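Local structure of UDP-N-acetylglucosamine 2-epimerase (Methanocaldococcus jannaschii, 4NES) at residues Glu117-Ser122 with Asn308-Pro312; Leu218-Val222 with Arg247-Leu253. The protein probably catalyses the reversible epimerization at C-2 of UDP-N-acetylglucosamine to UDP-N-acetylmannosamine, working as a homodimer. All coordinates share one frame; numbering follows the deposited sequence.

Contact 1: Glu117-Ser122 with Asn308-Pro312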
loop_
_atom_site.group_PDB
_atom_site.type_symbol
_atom_site.label_atom_id
_atom_site.label_comp_id
_atom_site.label_asym_id
_atom_site.label_seq_id
_atom_site.Cartn_x
_atom_site.Cartn_y
_atom_site.Cartn_z
ATOM N N GLU A 117 5.706 -15.067 -5.201
ATOM C CA GLU A 117 4.796 -15.585 -4.169
ATOM C C GLU A 117 3.636 -14.608 -3.952
ATOM O O GLU A 117 3.368 -14.143 -2.839
ATOM C CB GLU A 117 5.525 -15.947 -2.868
ATOM C CG GLU A 117 4.750 -16.899 -1.972
ATOM C CD GLU A 117 5.441 -17.118 -0.642
ATOM O OE1 GLU A 117 5.394 -16.218 0.232
ATOM O OE2 GLU A 117 6.040 -18.196 -0.479
ATOM N N ALA A 118 2.943 -14.320 -5.048
ATOM C CA ALA A 118 1.828 -13.397 -5.087
ATOM C C ALA A 118 0.509 -14.125 -4.841
ATOM O O ALA A 118 0.349 -15.272 -5.215
ATOM C CB ALA A 118 1.807 -12.717 -6.450
ATOM N N GLY A 119 -0.441 -13.439 -4.218
ATOM C CA GLY A 119 -1.802 -13.930 -4.153
ATOM C C GLY A 119 -2.143 -14.787 -2.953
ATOM O O GLY A 119 -3.284 -15.221 -2.811
ATOM N N LEU A 120 -1.168 -15.069 -2.094
ATOM C CA LEU A 120 -1.464 -15.831 -0.883
ATOM C C LEU A 120 -2.356 -14.983 0.028
ATOM O O LEU A 120 -2.140 -13.774 0.175
ATOM C CB LEU A 120 -0.187 -16.226 -0.146
ATOM C CG LEU A 120 0.667 -17.354 -0.731
ATOM C CD1 LEU A 120 1.180 -17.027 -2.105
ATOM C CD2 LEU A 120 1.832 -17.645 0.209
ATOM N N ARG A 121 -3.377 -15.601 0.618
ATOM C CA ARG A 121 -4.273 -14.879 1.525
ATOM C C ARG A 121 -4.633 -15.718 2.742
ATOM O O ARG A 121 -5.067 -16.863 2.606
ATOM C CB ARG A 121 -5.566 -14.465 0.806
ATOM C CG ARG A 121 -5.389 -13.537 -0.405
ATOM C CD ARG A 121 -4.999 -12.126 0.037
ATOM N NE ARG A 121 -4.892 -11.214 -1.098
ATOM C CZ ARG A 121 -3.771 -10.971 -1.768
ATOM N NH1 ARG A 121 -2.631 -11.566 -1.425
ATOM N NH2 ARG A 121 -3.791 -10.120 -2.789
ATOM N N SER A 122 -4.472 -15.129 3.921
ATOM C CA SER A 122 -4.998 -15.706 5.157
ATOM C C SER A 122 -6.367 -15.103 5.470
ATOM O O SER A 122 -7.135 -15.669 6.250
ATOM C CB SER A 122 -4.056 -15.403 6.314
ATOM O OG SER A 122 -4.106 -14.017 6.612
ATOM N N ASN A 308 -5.452 -19.464 11.187
ATOM C CA ASN A 308 -5.631 -19.526 9.746
ATOM C C ASN A 308 -4.271 -19.622 9.092
ATOM O O ASN A 308 -3.245 -19.473 9.753
ATOM C CB ASN A 308 -6.370 -18.294 9.233
ATOM C CG ASN A 308 -5.789 -17.021 9.769
ATOM O OD1 ASN A 308 -4.620 -16.719 9.536
ATOM N ND2 ASN A 308 -6.593 -16.260 10.508
ATOM N N THR A 309 -4.264 -19.893 7.795
ATOM C CA THR A 309 -3.014 -19.950 7.061
ATOM C C THR A 309 -3.217 -19.370 5.671
ATOM O O THR A 309 -4.330 -19.366 5.145
ATOM C CB THR A 309 -2.462 -21.399 6.965
ATOM O OG1 THR A 309 -1.248 -21.387 6.204
ATOM C CG2 THR A 309 -3.465 -22.326 6.269
ATOM N N GLU A 310 -2.144 -18.864 5.080
ATOM C CA GLU A 310 -2.217 -18.362 3.716
ATOM C C GLU A 310 -1.714 -19.407 2.735
ATOM O O GLU A 310 -1.619 -19.146 1.542
ATOM C CB GLU A 310 -1.496 -17.013 3.540
ATOM C CG GLU A 310 -0.039 -16.976 3.952
ATOM C CD GLU A 310 0.122 -17.102 5.445
ATOM O OE1 GLU A 310 -0.343 -16.203 6.179
ATOM O OE2 GLU A 310 0.689 -18.120 5.875
ATOM N N ARG A 311 -1.414 -20.602 3.238
ATOM C CA ARG A 311 -1.200 -21.739 2.342
ATOM C C ARG A 311 -2.174 -22.861 2.688
ATOM O O ARG A 311 -1.784 -23.918 3.198
ATOM C CB ARG A 311 0.282 -22.194 2.239
ATOM C CG ARG A 311 1.081 -22.248 3.532
ATOM C CD ARG A 311 1.650 -20.885 3.918
ATOM N NE ARG A 311 2.708 -20.405 3.024
ATOM C CZ ARG A 311 3.309 -19.227 3.154
ATOM N NH1 ARG A 311 2.938 -18.389 4.110
ATOM N NH2 ARG A 311 4.266 -18.873 2.307
ATOM N N PRO A 312 -3.467 -22.635 2.396
ATOM C CA PRO A 312 -4.524 -23.574 2.757
ATOM C C PRO A 312 -4.409 -24.880 1.999
ATOM O O PRO A 312 -5.029 -25.844 2.423
ATOM C CB PRO A 312 -5.805 -22.834 2.342
ATOM C CG PRO A 312 -5.351 -21.908 1.261
ATOM C CD PRO A 312 -4.021 -21.443 1.723
HETATM O O HOH W 1 -3.461 -18.571 -0.373
HETATM O O HOH W 2 -6.840 -18.913 3.805
#
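The guanidinium of R311 carries L120 on one face and carboxylates at its rim. L120 CD2 lies 3.4 Å from R311 NH2, toward the margin of the plane. E117 OE2 forms a salt bridge of 3.4 Å to R311 NH2, its carboxylate turned 80° from the guanidinium. E310 OE2, 2.9 Å from R311 NH1, lies in the guanidinium plane but is met from above its own carboxylate plane. Arginine suits the place because its planar head takes a methyl on its face while its N-H groups meet carboxylates at the edge. Bends at chi2 and chi3 (-83° and -69°) fold its chain over L120. E293 also pairs with R311, K15 with E117 and R306 with E310. In this GT-B fold, the loop after strand 112-116 of one parallel sheet meets that after strand 302-304 of the other, the side chain of R311 about 6 Å from a bound UDP. Shortened to an alanine, R311 would probably leave L120 CD2 without its flat partner and E117, E310 and E293 each with one countercharge fewer. Waters join R121 N to E310 O and R121 O to T309 O. Small S122 lets the backbones approach, E310 CB 3.5 Å from S122 N.

Contact 2: Leu218-Val222 with Arg247-Leu253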
loop_
_atom_site.group_PDB
_atom_site.type_symbol
_atom_site.label_atom_id
_atom_site.label_comp_id
_atom_site.label_asym_id
_atom_site.label_seq_id
_atom_site.Cartn_x
_atom_site.Cartn_y
_atom_site.Cartn_z
ATOM N N LEU A 218 1.205 -16.538 23.935
ATOM C CA LEU A 218 2.499 -17.204 24.059
ATOM C C LEU A 218 2.497 -18.191 25.224
ATOM O O LEU A 218 2.998 -19.308 25.096
ATOM C CB LEU A 218 3.618 -16.176 24.229
ATOM C CG LEU A 218 5.057 -16.699 24.207
ATOM C CD1 LEU A 218 5.307 -17.540 22.963
ATOM C CD2 LEU A 218 6.018 -15.530 24.259
ATOM N N LYS A 219 1.927 -17.775 26.354
ATOM C CA LYS A 219 1.791 -18.659 27.506
ATOM C C LYS A 219 0.960 -19.896 27.158
ATOM O O LYS A 219 1.315 -21.020 27.528
ATOM C CB LYS A 219 1.155 -17.915 28.682
ATOM C CG LYS A 219 0.655 -18.838 29.777
ATOM C CD LYS A 219 0.079 -18.061 30.944
ATOM C CE LYS A 219 1.169 -17.324 31.700
ATOM N NZ LYS A 219 0.620 -16.555 32.850
ATOM N N ASN A 220 -0.144 -19.683 26.446
ATOM C CA ASN A 220 -0.998 -20.795 26.027
ATOM C C ASN A 220 -0.266 -21.809 25.159
ATOM O O ASN A 220 -0.451 -23.012 25.303
ATOM C CB ASN A 220 -2.233 -20.286 25.288
ATOM C CG ASN A 220 -3.315 -19.805 26.224
ATOM O OD1 ASN A 220 -3.304 -20.113 27.414
ATOM N ND2 ASN A 220 -4.261 -19.040 25.690
ATOM N N ILE A 221 0.552 -21.311 24.236
ATOM C CA ILE A 221 1.313 -22.181 23.349
ATOM C C ILE A 221 2.378 -22.961 24.124
ATOM O O ILE A 221 2.519 -24.174 23.948
ATOM C CB ILE A 221 1.954 -21.373 22.204
ATOM C CG1 ILE A 221 0.871 -20.899 21.239
ATOM C CG2 ILE A 221 2.989 -22.216 21.454
ATOM C CD1 ILE A 221 1.328 -19.818 20.291
ATOM N N VAL A 222 3.121 -22.268 24.986
ATOM C CA VAL A 222 4.091 -22.937 25.852
ATOM C C VAL A 222 3.440 -24.032 26.715
ATOM O O VAL A 222 3.970 -25.142 26.800
ATOM C CB VAL A 222 4.861 -21.933 26.731
ATOM C CG1 VAL A 222 5.671 -22.657 27.797
ATOM C CG2 VAL A 222 5.770 -21.070 25.865
ATOM N N ARG A 247 10.893 -11.891 23.400
ATOM C CA ARG A 247 9.564 -11.892 24.009
ATOM C C ARG A 247 9.446 -12.896 25.152
ATOM O O ARG A 247 8.838 -12.591 26.178
ATOM C CB ARG A 247 8.481 -12.176 22.967
ATOM C CG ARG A 247 8.326 -11.101 21.905
ATOM C CD ARG A 247 7.891 -9.780 22.511
ATOM N NE ARG A 247 7.576 -8.810 21.469
ATOM C CZ ARG A 247 7.241 -7.548 21.707
ATOM N NH1 ARG A 247 7.173 -7.103 22.956
ATOM N NH2 ARG A 247 6.960 -6.732 20.701
ATOM N N LEU A 248 10.010 -14.089 24.981
ATOM C CA LEU A 248 9.970 -15.093 26.042
ATOM C C LEU A 248 10.627 -14.580 27.317
ATOM O O LEU A 248 10.136 -14.832 28.421
ATOM C CB LEU A 248 10.628 -16.400 25.598
ATOM C CG LEU A 248 9.785 -17.238 24.639
ATOM C CD1 LEU A 248 10.652 -18.277 23.950
ATOM C CD2 LEU A 248 8.636 -17.905 25.387
ATOM N N LYS A 249 11.729 -13.854 27.163
ATOM C CA LYS A 249 12.413 -13.275 28.316
ATOM C C LYS A 249 11.602 -12.124 28.902
ATOM O O LYS A 249 11.528 -11.966 30.119
ATOM C CB LYS A 249 13.815 -12.806 27.927
ATOM C CG LYS A 249 14.771 -13.943 27.594
ATOM C CD LYS A 249 16.041 -13.422 26.943
ATOM C CE LYS A 249 17.068 -14.526 26.771
ATOM N NZ LYS A 249 17.614 -14.973 28.076
ATOM N N GLU A 250 10.989 -11.327 28.032
ATOM C CA GLU A 250 10.166 -10.203 28.480
ATOM C C GLU A 250 8.989 -10.670 29.335
ATOM O O GLU A 250 8.628 -10.024 30.327
ATOM C CB GLU A 250 9.652 -9.404 27.282
ATOM C CG GLU A 250 8.636 -8.336 27.667
ATOM C CD GLU A 250 8.119 -7.554 26.479
ATOM O OE1 GLU A 250 8.428 -7.939 25.333
ATOM O OE2 GLU A 250 7.407 -6.550 26.699
ATOM N N PHE A 251 8.407 -11.804 28.959
ATOM C CA PHE A 251 7.228 -12.328 29.636
ATOM C C PHE A 251 7.570 -13.374 30.694
ATOM O O PHE A 251 6.677 -14.045 31.215
ATOM C CB PHE A 251 6.252 -12.916 28.610
ATOM C CG PHE A 251 5.742 -11.912 27.616
ATOM C CD1 PHE A 251 5.517 -10.596 27.994
ATOM C CD2 PHE A 251 5.506 -12.277 26.299
ATOM C CE1 PHE A 251 5.050 -9.663 27.078
ATOM C CE2 PHE A 251 5.047 -11.348 25.379
ATOM C CZ PHE A 251 4.816 -10.043 25.765
ATOM N N ASN A 252 8.858 -13.507 31.001
ATOM C CA ASN A 252 9.342 -14.489 31.975
ATOM C C ASN A 252 8.906 -15.925 31.689
ATOM O O ASN A 252 8.448 -16.634 32.581
ATOM C CB ASN A 252 8.958 -14.090 33.406
ATOM C CG ASN A 252 10.138 -13.568 34.200
ATOM O OD1 ASN A 252 10.382 -12.363 34.251
ATOM N ND2 ASN A 252 10.880 -14.478 34.824
ATOM N N LEU A 253 9.055 -16.346 30.436
ATOM C CA LEU A 253 8.740 -17.716 30.047
ATOM C C LEU A 253 9.982 -18.466 29.589
ATOM O O LEU A 253 9.976 -19.695 29.509
ATOM C CB LEU A 253 7.701 -17.734 28.926
ATOM C CG LEU A 253 6.275 -17.310 29.264
ATOM C CD1 LEU A 253 5.431 -17.258 27.991
ATOM C CD2 LEU A 253 5.669 -18.274 30.270
#
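L218 reaches from its helix into a group of three apolar side chains, and its branched end does most of the touching. Its CD2 methyl packs against L248 CD2 at 3.7 Å, the two side chains crossing at about a right angle. The same L218 CD2 lies in the plane of the F251 ring, 3.9 Å from F251 CD2, so the aromatic ring offers its edge and not a face. L253 comes alongside, sliding past L218 in the opposite direction until L253 CD1 sits 3.8 Å from L218 CG. With its CG anti to the backbone N (chi1 -173°), L218 extends toward these partners, and leucine suits the place because its two methyls spread the contact. One turn on, valine's short branch puts V222 CG2 4.3 Å from L248 CD2 and 4.4 Å from L253 CD1.

What sets L253 in position is the helix ending before it. L253 N bonds to L248 O at 2.7 Å, N252 N bonds to K249 O, and N252 takes the positive phi needed there, which asparagine tolerates well. Within helix 242-250, R247 NH1 holds the syn lone pair of E250 OE1 at 2.8 Å, while R247 NE pairs with D213. L218 also touches L206, and L248 touches F254 and L257 of helix 254-259. The arrangement is a Schellman motif ending helix 242-250, its apolar residues packed on helix 215-232 in one half of the GT-B fold.

In the fold
From the N terminus, the chain builds most of the first parallel sheet before it reaches 117-122, just after strand 112-116. It then completes that sheet and enters the second, where helix 215-232 supplies 218-222. Strand 235-239 and helix 242-250 follow, and 247-253 completes contact 2, closing a loop of 24 intervening residues. Only after three more strands does 308-312 return to 117-122, so contact 1 spans 185 residues and encloses contact 2 without crossing it. Contact 1 joins the two sheet-bearing halves near the bound ligands; contact 2 joins neighbouring helices within the second. Their centres are 27 Å apart and they do not touch.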